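Local coordinates for mitogen activated protein kinase, putative (Leishmania donovani, PDB 4QNY), which probably transfers phosphate from ATP to serine or threonine residues of target proteins as a mitogen-activated protein kinase, at residues A[80-85]-A[131-136]; A[106-111]-A[163-168]; A[248-253]-A[260-265]. All coordinates share one frame; numbering follows the deposited sequence.

Contact 1: residues A[80-85]-A[131-136]; sequences DDNIIG and IYQALR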
loop_
_atom_site.group_PDB
_atom_site.type_symbol
_atom_site.label_atom_id
_atom_site.label_comp_id
_atom_site.label_asym_id
_atom_site.label_seq_id
_atom_site.Cartn_x
_atom_site.Cartn_y
_atom_site.Cartn_z
ATOM N N ASP A 80 13.618 -4.244 -7.361
ATOM C CA ASP A 80 13.081 -3.451 -8.459
ATOM C C ASP A 80 13.079 -1.969 -8.105
ATOM O O ASP A 80 13.044 -1.603 -6.931
ATOM C CB ASP A 80 11.668 -3.927 -8.806
ATOM C CG ASP A 80 11.141 -3.310 -10.083
ATOM O OD1 ASP A 80 11.496 -3.806 -11.174
ATOM O OD2 ASP A 80 10.365 -2.336 -9.996
ATOM N N ASP A 81 13.113 -1.114 -9.124
ATOM C CA ASP A 81 13.210 0.325 -8.913
ATOM C C ASP A 81 11.903 0.949 -8.422
ATOM O O ASP A 81 11.917 2.020 -7.818
ATOM C CB ASP A 81 13.663 1.018 -10.199
ATOM C CG ASP A 81 15.072 0.633 -10.606
ATOM O OD1 ASP A 81 16.005 0.863 -9.808
ATOM O OD2 ASP A 81 15.247 0.100 -11.721
ATOM N N ASN A 82 10.781 0.284 -8.676
ATOM C CA ASN A 82 9.484 0.813 -8.256
ATOM C C ASN A 82 8.949 0.132 -7.001
ATOM O O ASN A 82 7.782 0.296 -6.640
ATOM C CB ASN A 82 8.469 0.693 -9.394
ATOM C CG ASN A 82 8.800 1.598 -10.568
ATOM O OD1 ASN A 82 8.776 1.174 -11.722
ATOM N ND2 ASN A 82 9.115 2.856 -10.274
ATOM N N ILE A 83 9.810 -0.633 -6.340
ATOM C CA ILE A 83 9.489 -1.234 -5.050
ATOM C C ILE A 83 10.604 -0.894 -4.069
ATOM O O ILE A 83 11.778 -1.116 -4.364
ATOM C CB ILE A 83 9.320 -2.764 -5.150
ATOM C CG1 ILE A 83 8.223 -3.119 -6.157
ATOM C CG2 ILE A 83 9.002 -3.358 -3.785
ATOM C CD1 ILE A 83 8.087 -4.604 -6.417
ATOM N N ILE A 84 10.238 -0.347 -2.912
ATOM C CA ILE A 84 11.227 0.123 -1.946
ATOM C C ILE A 84 12.166 -1.013 -1.526
ATOM O O ILE A 84 11.734 -2.128 -1.221
ATOM C CB ILE A 84 10.550 0.760 -0.702
ATOM C CG1 ILE A 84 11.585 1.494 0.155
ATOM C CG2 ILE A 84 9.768 -0.270 0.106
ATOM C CD1 ILE A 84 12.143 2.738 -0.504
ATOM N N GLY A 85 13.463 -0.725 -1.553
ATOM C CA GLY A 85 14.476 -1.742 -1.339
ATOM C C GLY A 85 14.842 -1.960 0.114
ATOM O O GLY A 85 14.581 -1.114 0.970
ATOM N N ILE A 131 1.228 6.862 -12.126
ATOM C CA ILE A 131 0.325 5.728 -12.287
ATOM C C ILE A 131 1.009 4.527 -12.941
ATOM O O ILE A 131 0.838 3.393 -12.492
ATOM C CB ILE A 131 -0.915 6.122 -13.115
ATOM C CG1 ILE A 131 -1.778 7.112 -12.330
ATOM C CG2 ILE A 131 -1.735 4.896 -13.479
ATOM C CD1 ILE A 131 -2.242 6.587 -10.986
ATOM N N TYR A 132 1.788 4.774 -13.989
ATOM C CA TYR A 132 2.462 3.684 -14.688
ATOM C C TYR A 132 3.479 2.986 -13.790
ATOM O O TYR A 132 3.587 1.761 -13.803
ATOM C CB TYR A 132 3.152 4.184 -15.957
ATOM C CG TYR A 132 3.792 3.068 -16.753
ATOM C CD1 TYR A 132 3.032 2.271 -17.600
ATOM C CD2 TYR A 132 5.151 2.802 -16.648
ATOM C CE1 TYR A 132 3.608 1.244 -18.324
ATOM C CE2 TYR A 132 5.736 1.777 -17.369
ATOM C CZ TYR A 132 4.961 1.003 -18.205
ATOM O OH TYR A 132 5.540 -0.017 -18.924
ATOM N N GLN A 133 4.226 3.770 -13.019
ATOM C CA GLN A 133 5.215 3.216 -12.099
ATOM C C GLN A 133 4.544 2.359 -11.032
ATOM O O GLN A 133 5.064 1.313 -10.647
ATOM C CB GLN A 133 6.027 4.332 -11.439
ATOM C CG GLN A 133 7.115 4.920 -12.321
ATOM C CD GLN A 133 7.826 6.082 -11.659
ATOM O OE1 GLN A 133 8.977 5.964 -11.241
ATOM N NE2 GLN A 133 7.139 7.215 -11.557
ATOM N N ALA A 134 3.385 2.809 -10.563
ATOM C CA ALA A 134 2.634 2.078 -9.551
ATOM C C ALA A 134 2.090 0.767 -10.111
ATOM O O ALA A 134 2.133 -0.267 -9.445
ATOM C CB ALA A 134 1.502 2.936 -9.009
ATOM N N LEU A 135 1.581 0.819 -11.339
ATOM C CA LEU A 135 1.046 -0.365 -12.006
ATOM C C LEU A 135 2.144 -1.368 -12.330
ATOM O O LEU A 135 1.983 -2.569 -12.123
ATOM C CB LEU A 135 0.309 0.031 -13.285
ATOM C CG LEU A 135 -1.039 0.727 -13.107
ATOM C CD1 LEU A 135 -1.486 1.351 -14.416
ATOM C CD2 LEU A 135 -2.081 -0.259 -12.601
ATOM N N ARG A 136 3.261 -0.862 -12.842
ATOM C CA ARG A 136 4.409 -1.699 -13.163
ATOM C C ARG A 136 4.918 -2.425 -11.918
ATOM O O ARG A 136 5.334 -3.582 -11.985
ATOM C CB ARG A 136 5.523 -0.853 -13.782
ATOM C CG ARG A 136 6.770 -1.634 -14.141
ATOM C CD ARG A 136 7.938 -0.701 -14.404
ATOM N NE ARG A 136 9.216 -1.402 -14.324
ATOM C CZ ARG A 136 9.816 -1.729 -13.184
ATOM N NH1 ARG A 136 9.255 -1.420 -12.022
ATOM N NH2 ARG A 136 10.977 -2.367 -13.205
#
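The side chain of Arg136 has CG anti to the backbone N (chi1 180°) and runs extended to NE, which carries its guanidinium from the helix to Asp80. CG of Asp80 is likewise anti to its own N, and the two side chains come from opposite directions. The carboxylate and guanidinium planes lie 23° apart, nearly coplanar. NH1 of Arg136 bonds to OD2 of Asp80 almost straight (168°), while NH2 bonds to OD1 on its syn lone pair. This is a two-pronged salt bridge, its very short N-O distances doubtful in exact length. OD2 of Asp80 also accepts from the backbone N of Asn82 at 3.0 Å, from above the carboxylate plane. This Asx turn sits within a type I turn from Asp80 to Ile83. Segment 80-85 belongs to the loop between helix 62-77, the C helix of kinases, and strand 86-90, and rests on helix 124-143. The Asn82 side chain crosses Gln133 and Arg136 at about a right angle, its amide turned steeply to their planes. Its OD1 comes within 2.7 Å of NH1 of Arg136, obliquely to the guanidinium plane. Its ND2 makes a weak hydrogen bond to OE1 of Gln133 at 3.3 Å. ND2 has its stronger partner in Leu164 O, and OE1 of Gln133 also accepts from Leu164 N. NE2 of Gln133 is held by Cys162 O and Phe129 O.

Contact 2: residues A[106-111]-A[163-168]; sequences DIMETD and DLKICD. With MG (magnesium ion), chain C; ANP (phosphoaminophosphonic acid-adenylate ester), chain D.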
loop_
_atom_site.group_PDB
_atom_site.type_symbol
_atom_site.label_atom_id
_atom_site.label_comp_id
_atom_site.label_asym_id
_atom_site.label_seq_id
_atom_site.Cartn_x
_atom_site.Cartn_y
_atom_site.Cartn_z
ATOM N N ASP A 106 15.956 1.961 1.653
ATOM C CA ASP A 106 16.356 3.136 0.888
ATOM C C ASP A 106 15.454 4.313 1.243
ATOM O O ASP A 106 14.300 4.125 1.625
ATOM C CB ASP A 106 16.296 2.859 -0.616
ATOM C CG ASP A 106 17.360 1.881 -1.073
ATOM O OD1 ASP A 106 18.519 2.009 -0.625
ATOM O OD2 ASP A 106 17.038 0.988 -1.884
ATOM N N ILE A 107 15.980 5.526 1.117
ATOM C CA ILE A 107 15.222 6.713 1.490
ATOM C C ILE A 107 14.513 7.330 0.283
ATOM O O ILE A 107 15.060 7.385 -0.820
ATOM C CB ILE A 107 16.136 7.771 2.168
ATOM C CG1 ILE A 107 15.309 8.938 2.711
ATOM C CG2 ILE A 107 17.219 8.257 1.213
ATOM C CD1 ILE A 107 14.355 8.546 3.814
ATOM N N MET A 108 13.276 7.763 0.498
ATOM C CA MET A 108 12.535 8.513 -0.506
ATOM C C MET A 108 12.146 9.865 0.083
ATOM O O MET A 108 12.038 10.010 1.300
ATOM C CB MET A 108 11.300 7.737 -0.970
ATOM C CG MET A 108 11.624 6.445 -1.711
ATOM S SD MET A 108 12.367 6.721 -3.334
ATOM C CE MET A 108 10.957 7.353 -4.244
ATOM N N GLU A 109 11.942 10.852 -0.782
ATOM C CA GLU A 109 11.721 12.226 -0.338
ATOM C C GLU A 109 10.413 12.398 0.439
ATOM O O GLU A 109 10.389 13.063 1.474
ATOM C CB GLU A 109 11.750 13.173 -1.540
ATOM C CG GLU A 109 13.110 13.241 -2.224
ATOM C CD GLU A 109 13.117 14.144 -3.442
ATOM O OE1 GLU A 109 12.186 14.965 -3.582
ATOM O OE2 GLU A 109 14.054 14.033 -4.260
ATOM N N THR A 110 9.337 11.796 -0.056
ATOM C CA THR A 110 8.028 11.911 0.584
ATOM C C THR A 110 7.079 10.835 0.061
ATOM O O THR A 110 7.514 9.895 -0.603
ATOM C CB THR A 110 7.406 13.304 0.348
ATOM O OG1 THR A 110 6.127 13.376 0.988
ATOM C CG2 THR A 110 7.243 13.575 -1.141
ATOM N N ASP A 111 5.791 10.958 0.364
ATOM C CA ASP A 111 4.812 10.058 -0.237
ATOM C C ASP A 111 3.601 10.833 -0.764
ATOM O O ASP A 111 3.497 12.046 -0.574
ATOM C CB ASP A 111 4.381 8.970 0.758
ATOM C CG ASP A 111 3.703 9.527 1.994
ATOM O OD1 ASP A 111 2.710 10.266 1.857
ATOM O OD2 ASP A 111 4.156 9.231 3.117
ATOM N N ASP A 163 9.989 9.816 -9.416
ATOM C CA ASP A 163 10.256 8.391 -9.259
ATOM C C ASP A 163 9.358 7.843 -8.158
ATOM O O ASP A 163 9.122 8.512 -7.155
ATOM C CB ASP A 163 11.729 8.137 -8.931
ATOM C CG ASP A 163 12.650 8.460 -10.093
ATOM O OD1 ASP A 163 12.174 8.478 -11.248
ATOM O OD2 ASP A 163 13.853 8.692 -9.851
ATOM N N LEU A 164 8.858 6.626 -8.346
ATOM C CA LEU A 164 7.864 6.071 -7.436
ATOM C C LEU A 164 8.294 4.720 -6.872
ATOM O O LEU A 164 8.886 3.906 -7.578
ATOM C CB LEU A 164 6.518 5.943 -8.157
ATOM C CG LEU A 164 5.267 5.606 -7.346
ATOM C CD1 LEU A 164 4.072 6.342 -7.926
ATOM C CD2 LEU A 164 5.006 4.107 -7.331
ATOM N N LYS A 165 7.992 4.493 -5.595
ATOM C CA LYS A 165 8.292 3.220 -4.941
ATOM C C LYS A 165 7.183 2.809 -3.973
ATOM O O LYS A 165 6.816 3.569 -3.076
ATOM C CB LYS A 165 9.628 3.296 -4.194
ATOM C CG LYS A 165 10.849 3.364 -5.098
ATOM C CD LYS A 165 12.138 3.303 -4.297
ATOM C CE LYS A 165 13.352 3.448 -5.200
ATOM N NZ LYS A 165 14.625 3.416 -4.426
ATOM N N ILE A 166 6.658 1.601 -4.157
ATOM C CA ILE A 166 5.613 1.071 -3.285
ATOM C C ILE A 166 6.211 0.488 -2.006
ATOM O O ILE A 166 7.188 -0.258 -2.056
ATOM C CB ILE A 166 4.780 -0.015 -4.003
ATOM C CG1 ILE A 166 3.969 0.601 -5.146
ATOM C CG2 ILE A 166 3.852 -0.724 -3.025
ATOM C CD1 ILE A 166 3.002 -0.364 -5.799
ATOM N N CYS A 167 5.625 0.832 -0.862
ATOM C CA CYS A 167 6.102 0.327 0.422
ATOM C C CYS A 167 4.978 -0.301 1.244
ATOM O O CYS A 167 3.848 -0.433 0.770
ATOM C CB CYS A 167 6.764 1.450 1.225
ATOM S SG CYS A 167 5.625 2.716 1.838
ATOM N N ASP A 168 5.317 -0.690 2.472
ATOM C CA ASP A 168 4.369 -1.239 3.445
ATOM C C ASP A 168 3.719 -2.541 2.975
ATOM O O ASP A 168 2.570 -2.554 2.537
ATOM C CB ASP A 168 3.287 -0.204 3.775
ATOM C CG ASP A 168 2.555 -0.514 5.071
ATOM O OD1 ASP A 168 2.611 -1.671 5.535
ATOM O OD2 ASP A 168 1.918 0.407 5.626
HETATM MG MG MG C . 1.879 2.547 5.625
HETATM P PG ANP D . 3.220 -1.287 9.051
HETATM O O1G ANP D . 4.211 -0.793 10.057
HETATM O O2G ANP D . 3.938 -2.296 8.074
HETATM O O3G ANP D . 2.053 -2.050 9.800
HETATM P PB ANP D . 3.202 1.501 8.537
HETATM O O1B ANP D . 3.193 1.709 10.017
HETATM O O2B ANP D . 2.319 2.600 7.877
HETATM N N3B ANP D . 2.563 -0.006 8.151
HETATM P PA ANP D . 5.046 2.274 6.620
HETATM O O1A ANP D . 3.853 2.515 5.776
HETATM O O2A ANP D . 6.068 1.345 5.959
HETATM O O3A ANP D . 4.672 1.597 8.017
HETATM O "O5'" ANP D . 5.695 3.679 6.960
HETATM C "C5'" ANP D . 4.912 4.781 7.463
HETATM C "C4'" ANP D . 5.332 6.046 6.756
HETATM O "O4'" ANP D . 6.764 6.197 6.829
HETATM C "C3'" ANP D . 5.017 6.103 5.268
HETATM O "O3'" ANP D . 3.677 6.527 5.045
HETATM C "C2'" ANP D . 6.035 7.126 4.762
HETATM O "O2'" ANP D . 5.568 8.460 4.933
HETATM C "C1'" ANP D . 7.241 6.859 5.671
HETATM N N9 ANP D . 8.268 6.026 5.053
HETATM C C8 ANP D . 8.335 4.660 5.055
HETATM N N7 ANP D . 9.372 4.168 4.415
HETATM C C5 ANP D . 10.029 5.301 3.961
HETATM C C6 ANP D . 11.212 5.468 3.206
HETATM N N6 ANP D . 11.962 4.456 2.765
HETATM N N1 ANP D . 11.598 6.732 2.920
HETATM C C2 ANP D . 10.850 7.749 3.357
HETATM N N3 ANP D . 9.722 7.713 4.074
HETATM C C4 ANP D . 9.367 6.452 4.341
HETATM O O HOH W 1 14.730 0.837 -3.818
HETATM O O HOH W 2 1.800 4.595 5.763
HETATM O O HOH W 3 -0.085 2.470 5.898
#
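Met108 and Lys165 face each other with CA atoms 8.1 Å apart and no hydrogen bond across. In the small sheet nearby, strand 156-158 lies between strands 110-111 and 164-166. The Met108 chain is bent at both chi2 and chi3, which folds the thioether over Lys165. The extended lysine crosses it at about a right angle. SD of Met108 lies 3.6 Å from CD of Lys165, and CE of Met108 is 3.6 Å from the backbone O of Asp163. NZ of Lys165 donates to a water at 2.7 Å. That water donates on to OD2 of Asp106, so it bridges two opposite charges too far apart for a direct salt bridge. Residues 106-109 belong to the kinase hinge. N6 of the ATP analogue donates to the backbone O of Asp106 at 2.6 Å, and the backbone N of Met108 donates to N1 at 3.1 Å. Asp111 is the N-cap of helix 112-117, and its OD2 accepts from the ribose O2' at a length too short to trust. Asp168 opens the DFG motif. Its OD2 binds magnesium at 2.1 Å and takes a weak hydrogen bond from N3B, while its OD1 accepts from Gly170 N. Asn155, two waters and one oxygen from each of the alpha and beta phosphates complete six ligands. The polar recognition of the adenine edge by hinge backbone atoms would depend on the path of the hinge. Magnesium holds the alpha and beta phosphates and would offset part of their charge.

Contact 3: residues A[248-253]-A[260-265]; sequences EDINSV and KYLKKK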
loop_
_atom_site.group_PDB
_atom_site.type_symbol
_atom_site.label_atom_id
_atom_site.label_comp_id
_atom_site.label_asym_id
_atom_site.label_seq_id
_atom_site.Cartn_x
_atom_site.Cartn_y
_atom_site.Cartn_z
ATOM N N GLU A 248 -26.931 -8.536 -11.873
ATOM C CA GLU A 248 -25.996 -9.631 -12.104
ATOM C C GLU A 248 -24.628 -9.345 -11.490
ATOM O O GLU A 248 -23.906 -10.265 -11.108
ATOM C CB GLU A 248 -25.849 -9.898 -13.604
ATOM N N ASP A 249 -24.275 -8.066 -11.399
ATOM C CA ASP A 249 -23.007 -7.675 -10.793
ATOM C C ASP A 249 -23.092 -7.718 -9.272
ATOM O O ASP A 249 -22.144 -8.125 -8.601
ATOM C CB ASP A 249 -22.592 -6.279 -11.262
ATOM C CG ASP A 249 -22.019 -6.285 -12.666
ATOM O OD1 ASP A 249 -21.332 -7.265 -13.019
ATOM O OD2 ASP A 249 -22.254 -5.312 -13.413
ATOM N N ILE A 250 -24.232 -7.295 -8.735
ATOM C CA ILE A 250 -24.471 -7.347 -7.298
ATOM C C ILE A 250 -24.414 -8.790 -6.804
ATOM O O ILE A 250 -23.820 -9.077 -5.767
ATOM C CB ILE A 250 -25.832 -6.725 -6.926
ATOM C CG1 ILE A 250 -25.865 -5.246 -7.319
ATOM C CG2 ILE A 250 -26.108 -6.880 -5.437
ATOM C CD1 ILE A 250 -27.181 -4.568 -7.025
ATOM N N ASN A 251 -25.018 -9.696 -7.567
ATOM C CA ASN A 251 -25.013 -11.114 -7.224
ATOM C C ASN A 251 -23.638 -11.760 -7.378
ATOM O O ASN A 251 -23.423 -12.887 -6.935
ATOM C CB ASN A 251 -26.029 -11.869 -8.085
ATOM C CG ASN A 251 -27.460 -11.489 -7.766
ATOM O OD1 ASN A 251 -27.781 -11.131 -6.633
ATOM N ND2 ASN A 251 -28.329 -11.570 -8.766
ATOM N N SER A 252 -22.712 -11.044 -8.006
ATOM C CA SER A 252 -21.386 -11.585 -8.284
ATOM C C SER A 252 -20.382 -11.266 -7.179
ATOM O O SER A 252 -19.322 -11.886 -7.097
ATOM C CB SER A 252 -20.869 -11.055 -9.622
ATOM O OG SER A 252 -19.595 -11.597 -9.926
ATOM N N VAL A 253 -20.715 -10.297 -6.332
ATOM C CA VAL A 253 -19.822 -9.895 -5.252
ATOM C C VAL A 253 -20.583 -9.664 -3.952
ATOM O O VAL A 253 -21.735 -9.236 -3.962
ATOM C CB VAL A 253 -19.048 -8.612 -5.612
ATOM N N LYS A 260 -28.131 -8.097 -0.209
ATOM C CA LYS A 260 -29.503 -7.772 0.164
ATOM C C LYS A 260 -29.657 -6.285 0.468
ATOM O O LYS A 260 -30.629 -5.655 0.050
ATOM C CB LYS A 260 -29.940 -8.604 1.372
ATOM N N TYR A 261 -28.693 -5.732 1.196
ATOM C CA TYR A 261 -28.714 -4.317 1.548
ATOM C C TYR A 261 -28.565 -3.433 0.315
ATOM O O TYR A 261 -29.207 -2.389 0.206
ATOM C CB TYR A 261 -27.605 -3.999 2.555
ATOM C CG TYR A 261 -27.432 -2.520 2.823
ATOM C CD1 TYR A 261 -28.281 -1.849 3.694
ATOM C CD2 TYR A 261 -26.419 -1.794 2.208
ATOM C CE1 TYR A 261 -28.128 -0.498 3.943
ATOM C CE2 TYR A 261 -26.257 -0.443 2.451
ATOM C CZ TYR A 261 -27.115 0.200 3.319
ATOM O OH TYR A 261 -26.959 1.545 3.563
ATOM N N LEU A 262 -27.714 -3.861 -0.611
ATOM C CA LEU A 262 -27.426 -3.084 -1.810
ATOM C C LEU A 262 -28.636 -3.016 -2.740
ATOM O O LEU A 262 -28.817 -2.040 -3.467
ATOM C CB LEU A 262 -26.221 -3.675 -2.547
ATOM C CG LEU A 262 -25.690 -2.911 -3.761
ATOM C CD1 LEU A 262 -25.477 -1.445 -3.423
ATOM C CD2 LEU A 262 -24.397 -3.540 -4.259
ATOM N N LYS A 263 -29.466 -4.053 -2.703
ATOM C CA LYS A 263 -30.645 -4.116 -3.560
ATOM C C LYS A 263 -31.787 -3.249 -3.034
ATOM O O LYS A 263 -32.535 -2.663 -3.816
ATOM C CB LYS A 263 -31.112 -5.565 -3.714
ATOM C CG LYS A 263 -30.179 -6.425 -4.549
ATOM C CD LYS A 263 -30.575 -7.890 -4.495
ATOM C CE LYS A 263 -29.599 -8.752 -5.281
ATOM N NZ LYS A 263 -29.871 -10.206 -5.106
ATOM N N LYS A 264 -31.918 -3.177 -1.713
ATOM C CA LYS A 264 -32.954 -2.360 -1.085
ATOM C C LYS A 264 -32.611 -0.876 -1.149
ATOM O O LYS A 264 -33.456 -0.022 -0.882
ATOM C CB LYS A 264 -33.166 -2.778 0.374
ATOM C CG LYS A 264 -33.993 -4.041 0.558
ATOM C CD LYS A 264 -34.297 -4.289 2.029
ATOM C CE LYS A 264 -35.175 -3.191 2.613
ATOM N NZ LYS A 264 -36.547 -3.202 2.034
ATOM N N LYS A 265 -31.365 -0.578 -1.499
ATOM C CA LYS A 265 -30.894 0.800 -1.559
ATOM C C LYS A 265 -31.468 1.503 -2.786
ATOM O O LYS A 265 -31.687 0.874 -3.823
ATOM C CB LYS A 265 -29.363 0.844 -1.583
ATOM C CG LYS A 265 -28.769 2.232 -1.402
#
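Ile250 and Leu262 meet between two short helices, 247-250 and 256-264, that follow helix 231-242 in the C-lobe. By its position this region corresponds to the insert of mitogen-activated protein kinases. CG1 of Ile250 lies 3.8 Å from CD2 of Leu262. CD1 of Ile250 reaches CG of the same leucine at 4.0 Å. The side chains cross obliquely; CG1 and CG2 of Ile250 lie on the CD2 branch of Leu262 and CD1 on its CG. CG2 of Ile250 touches both CD2 of Leu262 and CE of Lys263, the latter at 4.0 Å. Lys263 is extended beyond CG, which takes it from one helix to the other at the exposed edge of the contact. Its aliphatic part passes the isoleucine. There NZ of Lys263 donates to OD1 of Asn251 at 2.7 Å, in the carbonyl plane and on a lone pair, with a C=O...N angle of 144°. The chain at Asn251 is shaped by a type I turn from Ile250 to Val253, and Ser252 N bonds to Asp249 O at 3.0 Å. Farther out, Leu262 also packs on Val239 of helix 231-242, on Met198 and on Phe294. Asp249 OD1 accepts from Asn295 ND2, which ties the first helix to the body of the lobe. On the second helix, Tyr261 OH bonds to Asp236 OD1 of helix 231-242.

Contacts 1 and 2 interleave along the chain: 80-85, 106-111, 131-136 and 163-168 follow in turn. Their centres are 9 Å apart and they touch, mainly where strand 164-166 meets the 80-85 loop and helix 124-143. Together they lie where the five-stranded N-lobe sheet joins the helical C-lobe, with the nucleotide between hinge and DFG motif. Contact 3 comes later in the sequence. Its centre is 35 Å from that of contact 1 and 38 Å from that of contact 2. All three belong to the kinase domain. The nearest atoms of contacts 2 and 3 are about 24 Å apart, so contact 3 does not touch the parts of the nucleotide site held in contact 2.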